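Hypothetical protein Ta0852 (Thermoplasma acidophilum, PDB 1YB2) is a putative S-adenosylmethionine-dependent methyltransferase that probably methylates adenine in RNA, as in the tRNA (adenine-58-N1)-methyltransferase family. Local coordinates at residues A[234-239]-A[259-264]. Sequence-based numbering, arbitrary orientation.
Sequences TVELMK and TAFITF
Glu236 and Phe261 face each other as a non-hydrogen-bonded antiparallel pair, their side chains running side by side in the same direction. With CG anti to the backbone N (chi1 175°) and the chain extended beyond it, the glutamate lays its methylenes along the ring: CG sits 4.3 Å from the Phe261 ring centroid, an off-centre CH-pi contact. The carboxylate plane is turned 26° from that of the ring, and OE2 approaches obliquely, 3.6 Å from Phe261 CZ. Glutamate suits this place because its aliphatic stem packs over the CE1-CZ side of the ring while its OE1 forms a salt bridge with Arg240 of the second subunit.

On the same face, Thr234 and Thr263 bring their hydroxyls together, OG1 to OG1 2.8 Å, a probable hydrogen bond, though doubtful in detail because Thr234 OG1 is uncertainly placed. At the other end Met238, a selenomethionine, runs alongside Thr259, its CG methylene in van der Waals contact with Thr259 OG1 at 3.3 Å; its flexible end then leads away from strand 259-264. Helix 214-223 covers Thr234, Phe261 and Thr263.

On the other face the touching side chains are aliphatic: Val235 CG2 leans on Ile262 CB, and Leu237 CD1 meets Ile262 CD1 at 3.9 Å. Beta-branched valine, isoleucine and threonine suit the extended backbone, joined by two reciprocal pairs of N-H...O bonds, Val235 with Ile262 and Leu237 with Ala260; the straightest, Leu237 N to Ala260 O, reaches 176°.

Strand 234-239 also pairs antiparallel with a strand of the second subunit, continuing the sheet across the dimer. Strand 258-267 is the reversed seventh strand between 205-211 and 229-242, in the order 3-2-1-4-5-7-6 characteristic of the Rossmann-like class I methyltransferase fold.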
ATOM      1  N   THR A 234      -6.606  -8.899  12.415  1.00 25.92           N
ATOM      2  CA  THR A 234      -5.204  -8.742  12.764  1.00 25.29           C
ATOM      3  C   THR A 234      -4.452  -9.774  11.952  1.00 25.77           C
ATOM      4  O   THR A 234      -4.855 -10.966  11.894  1.00 24.45           O
ATOM      5  CB  THR A 234      -4.942  -8.991  14.262  1.00 24.91           C
ATOM      6  OG1 THR A 234      -5.582  -7.985  15.034  1.00 25.55           O
ATOM      7  CG2 THR A 234      -3.458  -8.950  14.574  1.00 24.46           C
ATOM      8  N   VAL A 235      -3.378  -9.313  11.320  1.00 26.19           N
ATOM      9  CA  VAL A 235      -2.507 -10.167  10.537  1.00 27.87           C
ATOM     10  C   VAL A 235      -1.077 -10.168  11.072  1.00 28.98           C
ATOM     11  O   VAL A 235      -0.587  -9.151  11.581  1.00 29.30           O
ATOM     12  CB  VAL A 235      -2.495  -9.772   9.043  1.00 27.61           C
ATOM     13  CG1 VAL A 235      -3.922  -9.915   8.440  1.00 29.44           C
ATOM     14  CG2 VAL A 235      -1.937  -8.365   8.826  1.00 29.43           C
ATOM     15  N   GLU A 236      -0.424 -11.320  10.976  1.00 29.85           N
ATOM     16  CA  GLU A 236       1.024 -11.397  11.078  1.00 30.91           C
ATOM     17  C   GLU A 236       1.604 -11.333   9.654  1.00 31.15           C
ATOM     18  O   GLU A 236       1.270 -12.156   8.789  1.00 29.32           O
ATOM     19  CB  GLU A 236       1.432 -12.672  11.818  1.00 30.99           C
ATOM     20  CG  GLU A 236       2.949 -12.910  11.872  1.00 32.53           C
ATOM     21  CD  GLU A 236       3.300 -14.205  12.585  1.00 33.65           C
ATOM     22  OE1 GLU A 236       2.470 -15.134  12.604  1.00 38.06           O
ATOM     23  OE2 GLU A 236       4.409 -14.285  13.134  1.00 39.67           O
ATOM     24  N   LEU A 237       2.443 -10.327   9.408  1.00 31.79           N
ATOM     25  CA  LEU A 237       3.087 -10.133   8.115  1.00 33.97           C
ATOM     26  C   LEU A 237       4.559 -10.383   8.307  1.00 35.44           C
ATOM     27  O   LEU A 237       5.175  -9.762   9.184  1.00 35.30           O
ATOM     28  CB  LEU A 237       2.905  -8.692   7.609  1.00 34.84           C
ATOM     29  CG  LEU A 237       2.028  -8.410   6.383  1.00 36.94           C
ATOM     30  CD1 LEU A 237       2.311  -7.027   5.805  1.00 37.78           C
ATOM     31  CD2 LEU A 237       2.200  -9.450   5.285  1.00 39.01           C
HETATM   32  N   MSE A 238       5.125 -11.273   7.498  1.00 36.16           N
HETATM   33  CA  MSE A 238       6.551 -11.562   7.539  1.00 39.89           C
HETATM   34  C   MSE A 238       7.194 -11.289   6.180  1.00 36.39           C
HETATM   35  O   MSE A 238       6.717 -11.758   5.145  1.00 35.70           O
HETATM   36  CB  MSE A 238       6.798 -13.003   7.959  1.00 38.47           C
HETATM   37  CG  MSE A 238       6.352 -13.311   9.366  1.00 44.01           C
HETATM   38 SE   MSE A 238       5.913 -15.208   9.621  1.00 56.03          SE
HETATM   39  CE  MSE A 238       3.929 -15.125   8.930  1.00 48.72           C
ATOM     40  N   LYS A 239       8.287 -10.540   6.196  1.00 34.10           N
ATOM     41  CA  LYS A 239       8.961 -10.152   4.980  1.00 32.76           C
ATOM     42  C   LYS A 239      10.429 -10.586   5.031  1.00 32.00           C
ATOM     43  O   LYS A 239      11.111 -10.375   6.033  1.00 30.96           O
ATOM     44  CB  LYS A 239       8.869  -8.634   4.821  1.00 33.23           C
ATOM     45  CG  LYS A 239       9.685  -8.082   3.663  1.00 35.51           C
ATOM     46  CD  LYS A 239      10.596  -6.946   4.142  1.00 40.26           C
ATOM     47  CE  LYS A 239      11.575  -6.565   3.043  1.00 42.36           C
ATOM     48  NZ  LYS A 239      12.930  -6.352   3.576  1.00 42.33           N
ATOM     49  N   THR A 259       9.114  -9.115  10.946  1.00 33.83           N
ATOM     50  CA  THR A 259       7.728  -9.454  11.296  1.00 33.89           C
ATOM     51  C   THR A 259       6.963  -8.287  11.913  1.00 33.43           C
ATOM     52  O   THR A 259       7.436  -7.671  12.871  1.00 34.16           O
ATOM     53  CB  THR A 259       7.688 -10.635  12.272  1.00 33.56           C
ATOM     54  OG1 THR A 259       8.194 -11.803  11.624  1.00 35.29           O
ATOM     55  CG2 THR A 259       6.261 -10.913  12.736  1.00 35.16           C
ATOM     56  N   ALA A 260       5.790  -7.994  11.361  1.00 32.40           N
ATOM     57  CA  ALA A 260       4.868  -6.998  11.925  1.00 31.80           C
ATOM     58  C   ALA A 260       3.523  -7.641  12.261  1.00 30.90           C
ATOM     59  O   ALA A 260       3.067  -8.563  11.565  1.00 30.42           O
ATOM     60  CB  ALA A 260       4.656  -5.857  10.961  1.00 31.53           C
ATOM     61  N   PHE A 261       2.895  -7.148  13.324  1.00 28.97           N
ATOM     62  CA  PHE A 261       1.547  -7.566  13.686  1.00 27.16           C
ATOM     63  C   PHE A 261       0.649  -6.350  13.497  1.00 26.77           C
ATOM     64  O   PHE A 261       0.843  -5.323  14.149  1.00 26.20           O
ATOM     65  CB  PHE A 261       1.519  -8.081  15.121  1.00 26.83           C
ATOM     66  CG  PHE A 261       2.274  -9.381  15.311  1.00 27.77           C
ATOM     67  CD1 PHE A 261       1.592 -10.593  15.365  1.00 27.01           C
ATOM     68  CD2 PHE A 261       3.663  -9.394  15.382  1.00 28.55           C
ATOM     69  CE1 PHE A 261       2.275 -11.794  15.513  1.00 26.37           C
ATOM     70  CE2 PHE A 261       4.361 -10.597  15.536  1.00 30.04           C
ATOM     71  CZ  PHE A 261       3.656 -11.798  15.600  1.00 27.93           C
ATOM     72  N   ILE A 262      -0.291  -6.450  12.567  1.00 25.74           N
ATOM     73  CA  ILE A 262      -1.071  -5.288  12.158  1.00 25.27           C
ATOM     74  C   ILE A 262      -2.542  -5.525  12.464  1.00 24.49           C
ATOM     75  O   ILE A 262      -3.142  -6.475  11.955  1.00 23.78           O
ATOM     76  CB  ILE A 262      -0.882  -4.979  10.665  1.00 25.29           C
ATOM     77  CG1 ILE A 262       0.625  -4.847  10.333  1.00 26.50           C
ATOM     78  CG2 ILE A 262      -1.670  -3.711  10.279  1.00 23.15           C
ATOM     79  CD1 ILE A 262       0.928  -4.954   8.817  1.00 27.89           C
ATOM     80  N   THR A 263      -3.104  -4.669  13.314  1.00 24.31           N
ATOM     81  CA  THR A 263      -4.513  -4.756  13.722  1.00 24.42           C
ATOM     82  C   THR A 263      -5.311  -3.622  13.065  1.00 24.51           C
ATOM     83  O   THR A 263      -4.903  -2.456  13.105  1.00 24.55           O
ATOM     84  CB  THR A 263      -4.645  -4.665  15.263  1.00 24.99           C
ATOM     85  OG1 THR A 263      -4.049  -5.818  15.855  1.00 25.25           O
ATOM     86  CG2 THR A 263      -6.128  -4.552  15.725  1.00 23.75           C
ATOM     87  N   PHE A 264      -6.429  -3.973  12.438  1.00 24.13           N
ATOM     88  CA  PHE A 264      -7.371  -2.989  11.897  1.00 24.33           C
ATOM     89  C   PHE A 264      -8.656  -2.981  12.717  1.00 24.09           C
ATOM     90  O   PHE A 264      -9.184  -4.039  13.056  1.00 23.71           O
ATOM     91  CB  PHE A 264      -7.733  -3.323  10.445  1.00 24.87           C
ATOM     92  CG  PHE A 264      -6.558  -3.357   9.519  1.00 26.97           C
ATOM     93  CD1 PHE A 264      -5.953  -4.572   9.182  1.00 29.15           C
ATOM     94  CD2 PHE A 264      -6.035  -2.169   8.995  1.00 28.92           C
ATOM     95  CE1 PHE A 264      -4.845  -4.614   8.316  1.00 30.96           C
ATOM     96  CE2 PHE A 264      -4.923  -2.194   8.122  1.00 30.41           C
ATOM     97  CZ  PHE A 264      -4.335  -3.415   7.782  1.00 29.64           C
TER